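Local atomic coordinates of mitochondrial association factor 1 (Toxoplasma gondii, PDB entry 6BXS), a protein that belongs to a parasite protein family implicated in manipulating host mitochondria and has a macro domain, a fold that often binds ADP-ribose. Residues L11-L16 and V21-P26; L36-P41 and A213-L218. All blocks are in the same frame, centred on the assembly; numbering follows the deposited sequence.

Contact 1: residues L11-L16 and V21-P26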
# COMPACT_ATOMS: atom_id res chain seq x y z
N LEU A 11 -17.06 8.02 -6.56
CA LEU A 11 -17.15 9.46 -6.80
C LEU A 11 -16.10 9.91 -7.80
O LEU A 11 -14.95 9.47 -7.74
CB LEU A 11 -17.00 10.23 -5.48
CG LEU A 11 -18.07 9.96 -4.42
CD1 LEU A 11 -17.70 10.64 -3.11
CD2 LEU A 11 -19.44 10.42 -4.89
N ARG A 12 -16.49 10.80 -8.71
CA ARG A 12 -15.59 11.30 -9.74
C ARG A 12 -14.88 12.56 -9.26
O ARG A 12 -15.49 13.43 -8.64
CB ARG A 12 -16.35 11.58 -11.03
CG ARG A 12 -15.48 12.09 -12.16
CD ARG A 12 -16.12 11.80 -13.51
NE ARG A 12 -16.14 10.36 -13.78
CZ ARG A 12 -16.98 9.77 -14.62
NH1 ARG A 12 -17.89 10.47 -15.28
NH2 ARG A 12 -16.92 8.45 -14.79
N PHE A 13 -13.59 12.66 -9.58
CA PHE A 13 -12.77 13.77 -9.12
C PHE A 13 -12.09 14.47 -10.28
O PHE A 13 -11.23 13.90 -10.95
CB PHE A 13 -11.72 13.27 -8.12
CG PHE A 13 -12.30 12.83 -6.82
CD1 PHE A 13 -12.79 11.54 -6.66
CD2 PHE A 13 -12.36 13.70 -5.75
CE1 PHE A 13 -13.33 11.14 -5.45
CE2 PHE A 13 -12.90 13.30 -4.54
CZ PHE A 13 -13.39 12.02 -4.39
N THR A 14 -12.48 15.72 -10.52
CA THR A 14 -11.89 16.50 -11.60
C THR A 14 -10.48 16.94 -11.22
O THR A 14 -9.66 17.24 -12.09
CB THR A 14 -12.74 17.74 -11.93
OG1 THR A 14 -12.23 18.38 -13.11
CG2 THR A 14 -12.75 18.73 -10.78
N CYS A 15 -10.19 16.97 -9.92
CA CYS A 15 -8.85 17.29 -9.45
C CYS A 15 -7.89 16.12 -9.69
O CYS A 15 -6.68 16.26 -9.55
CB CYS A 15 -8.86 17.65 -7.96
SG CYS A 15 -9.20 16.27 -6.84
N LEU A 16 -8.45 14.97 -10.06
CA LEU A 16 -7.66 13.78 -10.38
C LEU A 16 -7.86 13.37 -11.84
O LEU A 16 -7.83 12.18 -12.17
CB LEU A 16 -8.05 12.61 -9.47
CG LEU A 16 -7.95 12.85 -7.96
CD1 LEU A 16 -8.38 11.61 -7.20
CD2 LEU A 16 -6.54 13.26 -7.56
N VAL A 21 -13.02 7.36 -8.01
CA VAL A 21 -12.38 6.74 -6.86
C VAL A 21 -13.44 6.05 -6.02
O VAL A 21 -14.52 6.60 -5.78
CB VAL A 21 -11.63 7.77 -6.00
CG1 VAL A 21 -10.94 7.08 -4.83
CG2 VAL A 21 -10.62 8.53 -6.84
N ILE A 22 -13.13 4.83 -5.57
CA ILE A 22 -14.03 4.08 -4.71
C ILE A 22 -13.69 4.31 -3.24
O ILE A 22 -12.53 4.23 -2.84
CB ILE A 22 -13.95 2.57 -5.01
CG1 ILE A 22 -14.61 2.27 -6.36
CG2 ILE A 22 -14.65 1.75 -3.92
CD1 ILE A 22 -14.20 0.94 -6.96
N PHE A 23 -14.72 4.59 -2.45
CA PHE A 23 -14.58 4.70 -1.00
C PHE A 23 -15.53 3.71 -0.34
O PHE A 23 -16.72 3.98 -0.19
CB PHE A 23 -14.88 6.12 -0.52
CG PHE A 23 -14.00 7.16 -1.14
CD1 PHE A 23 -14.35 7.75 -2.34
CD2 PHE A 23 -12.82 7.55 -0.53
CE1 PHE A 23 -13.55 8.71 -2.92
CE2 PHE A 23 -12.01 8.51 -1.10
CZ PHE A 23 -12.38 9.09 -2.30
N PHE A 24 -15.00 2.56 0.05
CA PHE A 24 -15.81 1.51 0.66
C PHE A 24 -16.46 2.01 1.94
O PHE A 24 -15.82 2.70 2.74
CB PHE A 24 -14.98 0.26 0.94
CG PHE A 24 -14.62 -0.52 -0.29
CD1 PHE A 24 -15.57 -1.32 -0.92
CD2 PHE A 24 -13.34 -0.47 -0.82
CE1 PHE A 24 -15.25 -2.04 -2.05
CE2 PHE A 24 -13.01 -1.19 -1.94
CZ PHE A 24 -13.97 -1.98 -2.56
N GLY A 25 -17.73 1.66 2.12
CA GLY A 25 -18.45 2.00 3.33
C GLY A 25 -18.17 0.96 4.39
O GLY A 25 -17.38 0.05 4.16
N PRO A 26 -18.84 1.07 5.55
CA PRO A 26 -18.57 0.14 6.65
C PRO A 26 -18.99 -1.28 6.32
O PRO A 26 -20.09 -1.48 5.80
CB PRO A 26 -19.41 0.69 7.81
CG PRO A 26 -20.06 1.95 7.32
CD PRO A 26 -19.98 1.95 5.83
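Leu11 and Val21 face each other as an antiparallel hydrogen-bonded pair. Leu11 N donates to Val21 O at 3.0 Å and Val21 N to Leu11 O at 2.9 Å, both nearly straight. Backbone bonds of Phe23 with Leu9 and of Phe13 with Arg19 continue the ladder.

The apolar contacts gather on the face that carries Val21 and the two phenylalanines. Val21 has CG2 anti to its own carbonyl carbon, and this branch lies 3.7 Å from Phe13 CD1 and 3.8 Å from Leu16 CD1; a short, beta-branched residue suits a strand position where two larger side chains converge. Leu16 reaches it from the turn beyond the strand, where Leu16 N bonds back to Phe13 O.

The aromatic contact is rim to rim. Phe13 and Phe23 approach from opposite directions, Phe13 CE1 lying 3.5 Å from Phe23 CE1; each CE1 lies at the rim of the other ring, near its plane, and the planes are inclined at 59°. The Phe23 ring also meets Phe256.

Strands 8-13 and 19-24 thus form a beta hairpin at one margin of the mixed sheet of the macro domain, Leu11 and Phe13 packing on helix 263-276, and Leu16 from the turn on helix 230-248.

Contact 2: residues L36-P41 and A213-L218; sequences LYDPSP and AIRLPL. With SO4 (sulfate ion), chain E.
Arg215 leaves its strand with CG anti to the backbone N (chi1 -179°) and stays extended until it bends at chi3, -62°, which carries the guanidinium to Asp38. The aspartate, its CG anti to the carbonyl carbon, brings both oxygens to that end. The grip is end-on and twofold: Arg215 NH2 donates to Asp38 OD2 at 3.0 Å and Arg215 NH1 to Asp38 OD1 at a longer 3.3 Å. Both oxygens lie close to the guanidinium plane, yet the nitrogens approach from above the carboxylate, the two planes being 46° apart, so this salt bridge is twisted. Arginine suits the place because it has length to span from strand to loop and several N-H groups to share: NH1 also bonds to Pro35 O and NE to Gln255 OE1, which together fix the head's rotation.

Strand 213-216 is a parallel inner strand of the macro-domain sheet, between 253-256 and 45-50, and the salt bridge ties it to the loop leading into 45-50.

On the loop, Leu36 N and Tyr37 N each donate to a sulfate oxygen, O2 and O4 respectively, both at 3.0 Å. Arg29, Thr69 and His159 also bond to this anion, probably from the crystallisation liquor. Leu36 CD1 approaches sulfate O2 to 3.5 Å, and the Tyr37 hydroxyl bonds to Val166 O, anchoring the loop beside strand 166-170.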
# COMPACT_ATOMS: atom_id res chain seq x y z
N LEU A 36 -9.37 -7.36 2.71
CA LEU A 36 -8.16 -7.16 1.93
C LEU A 36 -8.39 -7.54 0.47
O LEU A 36 -7.99 -6.81 -0.44
CB LEU A 36 -7.00 -7.99 2.51
CG LEU A 36 -6.32 -7.44 3.77
CD1 LEU A 36 -7.32 -7.08 4.85
CD2 LEU A 36 -5.32 -8.47 4.28
N TYR A 37 -9.04 -8.67 0.26
CA TYR A 37 -9.31 -9.17 -1.09
C TYR A 37 -10.70 -9.79 -1.16
O TYR A 37 -11.17 -10.40 -0.20
CB TYR A 37 -8.26 -10.20 -1.50
CG TYR A 37 -6.87 -9.63 -1.66
CD1 TYR A 37 -6.01 -9.54 -0.57
CD2 TYR A 37 -6.42 -9.17 -2.89
CE1 TYR A 37 -4.74 -9.02 -0.71
CE2 TYR A 37 -5.15 -8.64 -3.03
CZ TYR A 37 -4.31 -8.57 -1.94
OH TYR A 37 -3.05 -8.05 -2.08
N ASP A 38 -11.35 -9.63 -2.31
CA ASP A 38 -12.68 -10.18 -2.51
C ASP A 38 -12.57 -11.61 -3.04
O ASP A 38 -11.65 -11.92 -3.79
CB ASP A 38 -13.48 -9.30 -3.48
CG ASP A 38 -13.57 -7.86 -3.03
OD1 ASP A 38 -13.61 -7.61 -1.80
OD2 ASP A 38 -13.59 -6.96 -3.89
N PRO A 39 -13.51 -12.48 -2.65
CA PRO A 39 -13.45 -13.88 -3.09
C PRO A 39 -13.75 -14.06 -4.58
O PRO A 39 -13.33 -15.06 -5.17
CB PRO A 39 -14.53 -14.56 -2.24
CG PRO A 39 -15.47 -13.48 -1.86
CD PRO A 39 -14.64 -12.24 -1.73
N SER A 40 -14.47 -13.11 -5.17
CA SER A 40 -14.83 -13.18 -6.58
C SER A 40 -14.62 -11.83 -7.26
O SER A 40 -15.59 -11.14 -7.58
CB SER A 40 -16.29 -13.63 -6.74
OG SER A 40 -16.47 -14.94 -6.23
N PRO A 41 -13.36 -11.46 -7.48
CA PRO A 41 -13.03 -10.18 -8.11
C PRO A 41 -13.23 -10.21 -9.62
O PRO A 41 -13.07 -11.26 -10.24
CB PRO A 41 -11.56 -9.98 -7.76
CG PRO A 41 -11.02 -11.37 -7.69
CD PRO A 41 -12.14 -12.23 -7.16
N ALA A 213 -6.05 -2.28 -10.26
CA ALA A 213 -6.54 -1.39 -9.21
C ALA A 213 -5.69 -1.56 -7.96
O ALA A 213 -5.09 -2.62 -7.76
CB ALA A 213 -8.00 -1.67 -8.92
N ILE A 214 -5.64 -0.52 -7.14
CA ILE A 214 -4.99 -0.61 -5.84
C ILE A 214 -5.95 -0.24 -4.72
O ILE A 214 -6.64 0.78 -4.78
CB ILE A 214 -3.73 0.27 -5.75
CG1 ILE A 214 -4.00 1.68 -6.30
CG2 ILE A 214 -2.59 -0.37 -6.53
CD1 ILE A 214 -2.84 2.64 -6.09
N ARG A 215 -6.00 -1.10 -3.70
CA ARG A 215 -6.86 -0.89 -2.54
C ARG A 215 -6.02 -0.35 -1.38
O ARG A 215 -5.15 -1.05 -0.86
CB ARG A 215 -7.55 -2.21 -2.15
CG ARG A 215 -8.48 -2.11 -0.96
CD ARG A 215 -9.35 -3.36 -0.84
NE ARG A 215 -10.21 -3.53 -2.01
CZ ARG A 215 -11.04 -4.56 -2.19
NH1 ARG A 215 -11.13 -5.52 -1.28
NH2 ARG A 215 -11.78 -4.63 -3.29
N LEU A 216 -6.31 0.89 -0.99
CA LEU A 216 -5.48 1.61 -0.03
C LEU A 216 -6.16 1.78 1.33
O LEU A 216 -7.37 2.01 1.39
CB LEU A 216 -5.13 3.00 -0.58
CG LEU A 216 -4.38 3.05 -1.91
CD1 LEU A 216 -4.46 4.43 -2.52
CD2 LEU A 216 -2.94 2.63 -1.70
N PRO A 217 -5.38 1.68 2.42
CA PRO A 217 -5.88 2.17 3.70
C PRO A 217 -5.59 3.66 3.82
O PRO A 217 -4.96 4.22 2.92
CB PRO A 217 -5.06 1.37 4.72
CG PRO A 217 -3.75 1.18 4.03
CD PRO A 217 -4.07 1.01 2.56
N LEU A 218 -6.04 4.30 4.89
CA LEU A 218 -5.59 5.65 5.20
C LEU A 218 -4.23 5.54 5.88
O LEU A 218 -4.14 5.29 7.08
CB LEU A 218 -6.58 6.39 6.09
CG LEU A 218 -6.16 7.82 6.46
CD1 LEU A 218 -6.26 8.75 5.26
CD2 LEU A 218 -7.00 8.33 7.62
S SO4 E . -9.72 -10.99 3.79
O1 SO4 E . -8.74 -11.98 4.21
O2 SO4 E . -9.51 -9.75 4.54
O3 SO4 E . -11.07 -11.49 4.04
O4 SO4 E . -9.56 -10.73 2.36

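The two contacts meet directly: Phe24 CZ, at the end of strand 19-24 in contact 1, packs 3.5 Å from Arg215 NH2 of contact 2, and their centres are about 14 Å apart. Both involve strands of one sheet, 19-24 and 213-216 being separated by 253-256. Gln255 of that intervening strand joins them further, since it touches the Phe24 side chain and accepts a bond from Arg215 NE. The hairpin precedes the loop in sequence, while strand 213-216 comes much later. The sulfate is held by the backbone N-H groups of Leu36 and Tyr37, on the loop side of contact 2.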